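PDB 6RVB: NADH oxidase from Thermus thermophilus, which is an FAD-containing, NADH-dependent coenzyme A disulfide reductase, which probably passes electrons from NADH through the flavin to a coenzyme A disulfide. Local coordinates for residues A[164-169]-A[330-335]; A[147-152]-A[171-176]; A[2-7]-A[27-32]. One frame throughout, in Å; residues are numbered along the deposited sequence.

Contact 1 of 3, residues A[164-169]-A[330-335]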
loop_
_atom_site.group_PDB
_atom_site.type_symbol
_atom_site.label_atom_id
_atom_site.label_comp_id
_atom_site.label_asym_id
_atom_site.label_seq_id
_atom_site.Cartn_x
_atom_site.Cartn_y
_atom_site.Cartn_z
ATOM N N ALA A 164 -8.014 16.354 -15.826
ATOM C CA ALA A 164 -8.323 16.727 -17.222
ATOM C C ALA A 164 -7.134 17.320 -17.923
ATOM O O ALA A 164 -6.946 17.057 -19.066
ATOM C CB ALA A 164 -9.474 17.651 -17.290
ATOM N N ALA A 165 -6.332 18.111 -17.233
ATOM C CA ALA A 165 -5.170 18.691 -17.799
ATOM C C ALA A 165 -4.312 17.609 -18.375
ATOM O O ALA A 165 -3.813 17.758 -19.472
ATOM C CB ALA A 165 -4.387 19.477 -16.728
ATOM N N GLU A 166 -4.091 16.515 -17.656
ATOM C CA GLU A 166 -3.310 15.397 -18.232
ATOM C C GLU A 166 -3.964 14.884 -19.496
ATOM O O GLU A 166 -3.299 14.666 -20.488
ATOM C CB GLU A 166 -3.159 14.221 -17.266
ATOM C CG GLU A 166 -2.242 13.074 -17.724
ATOM C CD GLU A 166 -2.395 11.763 -16.898
ATOM O OE1 GLU A 166 -2.099 11.781 -15.655
ATOM O OE2 GLU A 166 -2.811 10.726 -17.511
ATOM N N ALA A 167 -5.276 14.713 -19.473
ATOM C CA ALA A 167 -5.954 14.191 -20.670
ATOM C C ALA A 167 -5.762 15.104 -21.852
ATOM O O ALA A 167 -5.240 14.668 -22.864
ATOM C CB ALA A 167 -7.393 13.900 -20.472
ATOM N N PHE A 168 -6.198 16.353 -21.748
ATOM C CA PHE A 168 -5.960 17.299 -22.810
ATOM C C PHE A 168 -4.501 17.369 -23.298
ATOM O O PHE A 168 -4.294 17.568 -24.459
ATOM C CB PHE A 168 -6.393 18.675 -22.368
ATOM C CG PHE A 168 -7.849 18.776 -22.051
ATOM C CD1 PHE A 168 -8.679 17.752 -22.341
ATOM C CD2 PHE A 168 -8.384 19.919 -21.468
ATOM C CE1 PHE A 168 -10.044 17.844 -22.031
ATOM C CE2 PHE A 168 -9.736 20.006 -21.136
ATOM C CZ PHE A 168 -10.568 18.990 -21.439
ATOM N N ARG A 169 -3.484 17.255 -22.445
ATOM C CA ARG A 169 -2.135 17.378 -22.973
ATOM C C ARG A 169 -1.866 16.142 -23.840
ATOM O O ARG A 169 -1.357 16.248 -24.962
ATOM C CB ARG A 169 -1.126 17.509 -21.865
ATOM C CG ARG A 169 -1.149 18.769 -21.174
ATOM C CD ARG A 169 -0.485 19.864 -21.960
ATOM N NE ARG A 169 0.912 19.613 -22.220
ATOM C CZ ARG A 169 1.417 19.534 -23.437
ATOM N NH1 ARG A 169 0.624 19.746 -24.473
ATOM N NH2 ARG A 169 2.712 19.280 -23.586
ATOM N N LYS A 330 -4.448 10.312 -9.911
ATOM C CA LYS A 330 -3.225 10.330 -10.695
ATOM C C LYS A 330 -3.160 11.615 -11.515
ATOM O O LYS A 330 -4.122 12.007 -12.209
ATOM C CB LYS A 330 -3.180 9.116 -11.627
ATOM C CG LYS A 330 -1.990 9.046 -12.551
ATOM C CD LYS A 330 -2.405 8.304 -13.851
ATOM C CE LYS A 330 -1.219 8.122 -14.790
ATOM N NZ LYS A 330 -0.858 9.292 -15.627
ATOM N N ALA A 331 -2.021 12.275 -11.439
ATOM C CA ALA A 331 -1.814 13.473 -12.242
ATOM C C ALA A 331 -0.450 13.353 -12.911
ATOM O O ALA A 331 0.569 13.417 -12.197
ATOM C CB ALA A 331 -1.899 14.685 -11.382
ATOM N N PHE A 332 -0.418 13.085 -14.224
ATOM C CA PHE A 332 0.824 12.723 -14.878
ATOM C C PHE A 332 1.614 11.621 -14.148
ATOM O O PHE A 332 1.150 10.473 -14.017
ATOM C CB PHE A 332 1.680 13.949 -15.135
ATOM C CG PHE A 332 0.990 14.992 -15.976
ATOM C CD1 PHE A 332 1.041 14.939 -17.319
ATOM C CD2 PHE A 332 0.224 15.995 -15.387
ATOM C CE1 PHE A 332 0.340 15.816 -18.062
ATOM C CE2 PHE A 332 -0.474 16.913 -16.126
ATOM C CZ PHE A 332 -0.430 16.831 -17.448
ATOM N N ASP A 333 2.795 11.950 -13.663
ATOM C CA ASP A 333 3.651 10.934 -13.089
ATOM C C ASP A 333 3.572 10.938 -11.566
ATOM O O ASP A 333 4.444 10.359 -10.890
ATOM C CB ASP A 333 5.122 11.120 -13.528
ATOM C CG ASP A 333 5.329 11.029 -15.091
ATOM O OD1 ASP A 333 4.650 10.208 -15.817
ATOM O OD2 ASP A 333 6.194 11.822 -15.605
ATOM N N LEU A 334 2.550 11.579 -10.989
ATOM C CA LEU A 334 2.381 11.539 -9.553
ATOM C C LEU A 334 1.125 10.829 -9.236
ATOM O O LEU A 334 0.122 11.063 -9.907
ATOM C CB LEU A 334 2.304 12.945 -9.023
ATOM C CG LEU A 334 3.599 13.707 -8.987
ATOM C CD1 LEU A 334 3.361 14.941 -8.284
ATOM C CD2 LEU A 334 4.633 12.848 -8.285
ATOM N N ALA A 335 1.173 9.949 -8.230
ATOM C CA ALA A 335 -0.040 9.415 -7.541
ATOM C C ALA A 335 -0.205 10.156 -6.212
ATOM O O ALA A 335 0.732 10.124 -5.395
ATOM C CB ALA A 335 0.127 7.948 -7.286
#
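Glu166 meets both Phe332 and Lys330, and nearly all of the close packing between the two segments belongs to these three residues. With CG anti to the backbone N (chi1 -174°) and an extended chain beyond, Glu166 extends from the helix toward the turn while Phe332 extends from the turn toward the helix, and the two overlap. Glu166 CB lies over one face of the Phe332 ring, 3.9 Å from the centroid and 14° off the normal, a CH-pi contact. At the far end OE1 receives two donors: Lys330 NZ in a salt bridge (2.8 Å from Glu166 OE1), arriving from above the carboxylate plane, and the backbone N of Phe332 at 2.6 Å, a weak hydrogen bond because its N-H...O angle is only 127°. The lysine chain, bent at its last torsion, also gives NZ to Phe332 O (2.8 Å), so the same ammonium ties the carboxylate to the turn. That turn is type II', from Ala331 to Leu334. The second carboxylate oxygen, OE2, forms a salt bridge with Lys170.

The periphery is looser. Arg169 is partly exposed and brings only CG to the edge of the Phe332 ring (4.3 Å from CZ), while its guanidinium is engaged by the carbonyls of Leu173 and His203.

The contact thus sets helix 159-170 of the NAD-binding region against the hairpin of strands 327-331 and 334-340 in the dimerisation domain. Helix 190-202 touches Phe332 through Glu199 and Leu200, His203 stacks on its ring, and Phe428 of the second subunit packs on Lys330.

Contact 2 of 3, residues A[147-152]-A[171-176]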
loop_
_atom_site.group_PDB
_atom_site.type_symbol
_atom_site.label_atom_id
_atom_site.label_comp_id
_atom_site.label_asym_id
_atom_site.label_seq_id
_atom_site.Cartn_x
_atom_site.Cartn_y
_atom_site.Cartn_z
ATOM N N PRO A 147 -10.500 16.304 -31.041
ATOM C CA PRO A 147 -9.555 16.294 -32.202
ATOM C C PRO A 147 -9.872 17.562 -32.956
ATOM O O PRO A 147 -11.053 17.889 -33.061
ATOM C CB PRO A 147 -10.000 15.086 -32.990
ATOM C CG PRO A 147 -11.483 15.024 -32.652
ATOM C CD PRO A 147 -11.722 15.522 -31.269
ATOM N N GLN A 148 -8.907 18.312 -33.416
ATOM C CA GLN A 148 -9.206 19.738 -33.724
ATOM C C GLN A 148 -8.871 20.625 -32.554
ATOM O O GLN A 148 -9.596 21.540 -32.266
ATOM C CB GLN A 148 -10.660 20.013 -34.092
ATOM C CG GLN A 148 -10.906 20.209 -35.579
ATOM C CD GLN A 148 -10.805 18.897 -36.373
ATOM O OE1 GLN A 148 -9.778 18.610 -37.076
ATOM N NE2 GLN A 148 -11.871 18.071 -36.257
ATOM N N ALA A 149 -7.733 20.320 -31.923
ATOM C CA ALA A 149 -7.219 20.925 -30.690
ATOM C C ALA A 149 -8.052 22.038 -30.244
ATOM O O ALA A 149 -9.228 21.748 -30.036
ATOM C CB ALA A 149 -5.780 21.300 -30.830
ATOM N N ARG A 150 -7.510 23.259 -30.025
ATOM C CA ARG A 150 -6.084 23.652 -30.056
ATOM C C ARG A 150 -5.509 24.186 -28.722
ATOM O O ARG A 150 -4.399 23.820 -28.293
ATOM C CB ARG A 150 -5.804 24.704 -31.108
ATOM C CG ARG A 150 -5.599 24.273 -32.520
ATOM C CD ARG A 150 -5.443 25.554 -33.409
ATOM N NE ARG A 150 -4.894 25.316 -34.757
ATOM C CZ ARG A 150 -4.490 26.270 -35.613
ATOM N NH1 ARG A 150 -4.542 27.574 -35.278
ATOM N NH2 ARG A 150 -4.024 25.912 -36.819
ATOM N N ARG A 151 -6.254 25.069 -28.092
ATOM C CA ARG A 151 -5.817 25.761 -26.907
ATOM C C ARG A 151 -6.909 25.485 -25.811
ATOM O O ARG A 151 -8.106 25.821 -25.983
ATOM C CB ARG A 151 -5.692 27.268 -27.246
ATOM C CG ARG A 151 -4.353 27.723 -27.711
ATOM C CD ARG A 151 -4.376 29.082 -28.444
ATOM N NE ARG A 151 -3.521 29.066 -29.654
ATOM C CZ ARG A 151 -3.985 28.959 -30.913
ATOM N NH1 ARG A 151 -5.292 28.878 -31.135
ATOM N NH2 ARG A 151 -3.168 28.929 -31.964
ATOM N N ALA A 152 -6.571 24.868 -24.676
ATOM C CA ALA A 152 -7.637 24.705 -23.666
ATOM C C ALA A 152 -7.328 25.498 -22.414
ATOM O O ALA A 152 -6.146 25.737 -22.067
ATOM C CB ALA A 152 -7.875 23.286 -23.345
ATOM N N ARG A 171 -3.663 14.599 -25.585
ATOM C CA ARG A 171 -4.362 14.794 -26.843
ATOM C C ARG A 171 -3.812 15.945 -27.666
ATOM O O ARG A 171 -4.428 16.414 -28.580
ATOM C CB ARG A 171 -5.803 15.072 -26.535
ATOM C CG ARG A 171 -6.447 13.807 -26.215
ATOM C CD ARG A 171 -6.679 13.103 -27.537
ATOM N NE ARG A 171 -8.070 12.761 -27.650
ATOM C CZ ARG A 171 -8.756 12.909 -28.753
ATOM N NH1 ARG A 171 -8.156 13.357 -29.857
ATOM N NH2 ARG A 171 -10.025 12.583 -28.727
ATOM N N GLY A 172 -2.637 16.411 -27.291
ATOM C CA GLY A 172 -2.054 17.509 -27.990
ATOM C C GLY A 172 -2.394 18.926 -27.732
ATOM O O GLY A 172 -1.651 19.699 -28.254
ATOM N N LEU A 173 -3.435 19.286 -26.993
ATOM C CA LEU A 173 -3.797 20.711 -26.821
ATOM C C LEU A 173 -2.777 21.423 -25.958
ATOM O O LEU A 173 -1.974 20.784 -25.258
ATOM C CB LEU A 173 -5.186 20.935 -26.223
ATOM C CG LEU A 173 -6.270 19.933 -26.455
ATOM C CD1 LEU A 173 -7.544 20.548 -26.190
ATOM C CD2 LEU A 173 -6.272 19.439 -27.798
ATOM N N GLN A 174 -2.742 22.746 -26.037
ATOM C CA GLN A 174 -1.882 23.380 -25.111
ATOM C C GLN A 174 -2.827 23.711 -23.973
ATOM O O GLN A 174 -3.980 24.080 -24.224
ATOM C CB GLN A 174 -1.063 24.519 -25.729
ATOM C CG GLN A 174 -1.826 25.726 -26.260
ATOM C CD GLN A 174 -0.871 26.950 -26.592
ATOM O OE1 GLN A 174 0.351 26.808 -26.450
ATOM N NE2 GLN A 174 -1.429 28.120 -27.038
ATOM N N VAL A 175 -2.425 23.485 -22.721
ATOM C CA VAL A 175 -3.407 23.753 -21.679
ATOM C C VAL A 175 -2.925 24.662 -20.633
ATOM O O VAL A 175 -1.811 24.512 -20.154
ATOM C CB VAL A 175 -4.073 22.479 -21.059
ATOM C CG1 VAL A 175 -3.709 21.183 -21.816
ATOM C CG2 VAL A 175 -3.819 22.377 -19.623
ATOM N N THR A 176 -3.756 25.626 -20.289
ATOM C CA THR A 176 -3.404 26.469 -19.183
ATOM C C THR A 176 -4.496 26.355 -18.101
ATOM O O THR A 176 -5.692 26.464 -18.404
ATOM C CB THR A 176 -3.056 27.847 -19.715
ATOM O OG1 THR A 176 -3.469 28.846 -18.777
ATOM C CG2 THR A 176 -3.731 28.027 -21.026
#
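Leu173 spreads its two methyls over the first segment: CD2 lies 3.6 Å from Ala149 CB, and CD1 4.0 Å from Ala152 CB. Its CG lies beside the backbone N, which turns the two methyls toward Ala149 and Ala152. On the other face of the sheet, Arg151 and Gln174 run alongside each other in the same direction. Gln174 CG sits between the backbone N and the carbonyl carbon (chi1 64°), and the extended chain carries its amide alongside the arginine, where the guanidinium and amide planes stand 75° apart. As modelled, Gln174 NE2 faces Arg151 NE, two donors, and no hydrogen bond is assigned. Arg171, bent at chi2 and chi3, brings NH1 near the Pro147 ring, but gives NE to Leu50 O.

Between the backbones, Ala152 N bonds Gln174 O at 2.7 Å, flanked by bonds from Gln174 N to Arg150 O and from Thr176 N to Ala152 O, the alternating pattern of parallel strands. Gly172, at positive phi, is the C-prime residue of a Schellman motif ending helix 159-170. Strand 151-155, that helix and strand 174-178 form a beta-alpha-beta unit of the Rossmann-type, NAD-binding domain.

Contact 3 of 3, residues A[2-7]-A[27-32]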
loop_
_atom_site.group_PDB
_atom_site.type_symbol
_atom_site.label_atom_id
_atom_site.label_comp_id
_atom_site.label_asym_id
_atom_site.label_seq_id
_atom_site.Cartn_x
_atom_site.Cartn_y
_atom_site.Cartn_z
ATOM N N GLY A 2 -42.425 -9.683 -0.576
ATOM C CA GLY A 2 -42.152 -9.482 -2.034
ATOM C C GLY A 2 -42.593 -8.133 -2.676
ATOM O O GLY A 2 -43.164 -8.069 -3.766
ATOM N N LYS A 3 -42.297 -7.032 -1.990
ATOM C CA LYS A 3 -42.758 -5.708 -2.329
ATOM C C LYS A 3 -41.829 -5.042 -3.400
ATOM O O LYS A 3 -40.977 -5.685 -4.043
ATOM C CB LYS A 3 -42.845 -4.949 -1.004
ATOM C CG LYS A 3 -41.948 -5.591 0.096
ATOM C CD LYS A 3 -42.092 -4.939 1.456
ATOM C CE LYS A 3 -43.540 -5.010 1.998
ATOM N NZ LYS A 3 -44.552 -4.175 1.313
ATOM N N ARG A 4 -42.024 -3.745 -3.613
ATOM C CA ARG A 4 -41.490 -3.039 -4.777
ATOM C C ARG A 4 -40.505 -1.939 -4.365
ATOM O O ARG A 4 -40.806 -1.047 -3.568
ATOM C CB ARG A 4 -42.649 -2.500 -5.605
ATOM C CG ARG A 4 -42.346 -1.424 -6.535
ATOM C CD ARG A 4 -43.378 -1.183 -7.628
ATOM N NE ARG A 4 -42.955 -1.917 -8.816
ATOM C CZ ARG A 4 -42.720 -1.411 -10.035
ATOM N NH1 ARG A 4 -42.848 -0.130 -10.320
ATOM N NH2 ARG A 4 -42.360 -2.234 -11.014
ATOM N N MET A 5 -39.300 -2.055 -4.894
ATOM C CA MET A 5 -38.185 -1.169 -4.636
ATOM C C MET A 5 -37.966 -0.373 -5.882
ATOM O O MET A 5 -37.706 -0.884 -6.977
ATOM C CB MET A 5 -36.935 -1.999 -4.415
ATOM C CG MET A 5 -35.696 -1.256 -4.136
ATOM S SD MET A 5 -34.305 -2.359 -3.900
ATOM C CE MET A 5 -32.992 -1.157 -3.642
ATOM N N VAL A 6 -38.070 0.913 -5.718
ATOM C CA VAL A 6 -37.816 1.810 -6.834
ATOM C C VAL A 6 -36.598 2.651 -6.523
ATOM O O VAL A 6 -36.507 3.321 -5.495
ATOM C CB VAL A 6 -39.020 2.764 -7.033
ATOM C CG1 VAL A 6 -38.693 3.968 -7.919
ATOM C CG2 VAL A 6 -40.222 1.976 -7.529
ATOM N N VAL A 7 -35.645 2.596 -7.413
ATOM C CA VAL A 7 -34.421 3.361 -7.313
ATOM C C VAL A 7 -34.397 4.579 -8.265
ATOM O O VAL A 7 -34.472 4.421 -9.488
ATOM C CB VAL A 7 -33.339 2.427 -7.703
ATOM C CG1 VAL A 7 -32.034 3.137 -7.663
ATOM C CG2 VAL A 7 -33.453 1.263 -6.754
ATOM N N GLU A 27 -37.355 -12.112 -4.292
ATOM C CA GLU A 27 -38.790 -11.808 -4.253
ATOM C C GLU A 27 -39.121 -10.385 -4.638
ATOM O O GLU A 27 -40.212 -10.096 -5.059
ATOM C CB GLU A 27 -39.377 -12.029 -2.845
ATOM C CG GLU A 27 -39.727 -13.448 -2.425
ATOM C CD GLU A 27 -40.015 -14.369 -3.598
ATOM O OE1 GLU A 27 -41.217 -14.480 -3.919
ATOM O OE2 GLU A 27 -39.062 -14.981 -4.189
ATOM N N LEU A 28 -38.195 -9.480 -4.380
ATOM C CA LEU A 28 -38.399 -8.049 -4.475
ATOM C C LEU A 28 -38.684 -7.686 -5.894
ATOM O O LEU A 28 -38.097 -8.249 -6.800
ATOM C CB LEU A 28 -37.104 -7.365 -4.029
ATOM C CG LEU A 28 -36.994 -7.018 -2.551
ATOM C CD1 LEU A 28 -35.600 -6.487 -2.256
ATOM C CD2 LEU A 28 -38.024 -5.968 -2.280
ATOM N N GLU A 29 -39.555 -6.727 -6.120
ATOM C CA GLU A 29 -39.592 -6.224 -7.478
ATOM C C GLU A 29 -38.688 -5.030 -7.560
ATOM O O GLU A 29 -38.915 -4.076 -6.861
ATOM C CB GLU A 29 -40.970 -5.727 -7.847
ATOM C CG GLU A 29 -42.187 -6.601 -7.579
ATOM C CD GLU A 29 -43.531 -6.027 -8.178
ATOM O OE1 GLU A 29 -44.391 -6.855 -8.548
ATOM O OE2 GLU A 29 -43.767 -4.792 -8.281
ATOM N N VAL A 30 -37.688 -5.027 -8.418
ATOM C CA VAL A 30 -36.678 -3.965 -8.354
ATOM C C VAL A 30 -36.627 -3.192 -9.648
ATOM O O VAL A 30 -36.303 -3.705 -10.694
ATOM C CB VAL A 30 -35.222 -4.535 -8.062
ATOM C CG1 VAL A 30 -34.207 -3.457 -8.028
ATOM C CG2 VAL A 30 -35.170 -5.243 -6.751
ATOM N N VAL A 31 -36.898 -1.925 -9.577
ATOM C CA VAL A 31 -36.840 -1.144 -10.787
ATOM C C VAL A 31 -36.032 0.178 -10.645
ATOM O O VAL A 31 -36.213 0.928 -9.693
ATOM C CB VAL A 31 -38.275 -0.811 -11.303
ATOM C CG1 VAL A 31 -39.120 -0.141 -10.241
ATOM C CG2 VAL A 31 -38.167 0.167 -12.404
ATOM N N VAL A 32 -35.187 0.472 -11.619
ATOM C CA VAL A 32 -34.337 1.650 -11.595
ATOM C C VAL A 32 -34.750 2.678 -12.634
ATOM O O VAL A 32 -34.692 2.367 -13.784
ATOM C CB VAL A 32 -32.932 1.190 -12.023
ATOM C CG1 VAL A 32 -31.994 2.358 -12.112
ATOM C CG2 VAL A 32 -32.419 0.237 -11.043
#
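Glu27 lays CB against Gly2 CA at 3.9 Å, a loose start at the exposed end of the pair. Leu28 follows with CD2 drawn back over the first segment, 3.5 Å from Lys3 O, while its side chain also touches Ala21 of helix 13-24. At Glu29 the regular pairing begins: its N donates to Lys3 O (2.7 Å), its O accepts from Met5 N (2.8 Å), and both bonds are nearly straight.

The Glu29 carboxylate takes Arg4 NE in a salt bridge (3.0 Å to OE2), with OE2 lying 21° out of the guanidinium plane and the two planes 80° apart. Arg4 reaches this position by a bend at chi3, and its NH1 forms a salt bridge with Asp104 OD2. A leucine in its place would probably leave Glu29 and Asp104 without the positive charge they share, and the carboxylate of Glu29 free to turn.

The two strands run in the same direction, 14° apart, as the two strands of a beta-alpha-beta unit, connected through helix 13-24, consistent with the Rossmann-type FAD-binding fold of this family; Ala12 and Gly13, just after strand 4-8, bind FAD.

Val30 lies beside Met5, its CG2 4.1 Å from SD, on the face that helix 13-24 covers through Ala18 and Ala21. Val31 turns to the opposite face: CG1 packs 3.6 Å from Val6 CG2 and also lies over one face of the Arg4 guanidinium, while its N and O bond Met5 O and Val7 N. Val32 returns to the helix-covered face, where CG2 meets Val7 CB at 4.1 Å, close in sequence to the FAD-binding Glu34.

From the N terminus, contact 3 closes first: the chain leaves 2-7, passes through helix 13-24 and returns at 27-32, all within the FAD-binding region. Contact 2 makes a similarly short closure in the NAD-binding region, between 147-152 and 171-176. Contact 1 opens at 164-169, inside that second loop, and closes far later at 330-335, so contacts 1 and 2 cross. They also touch: Phe168 and Arg169 pack on Val175, and Phe168 O probably accepts a hydrogen bond from Leu173 N. Contact 1 thereby ties the NAD-binding unit to the dimerisation domain. Contact 3 lies apart, its centre about 41 Å from that of contact 1 and about 46 Å from that of contact 2.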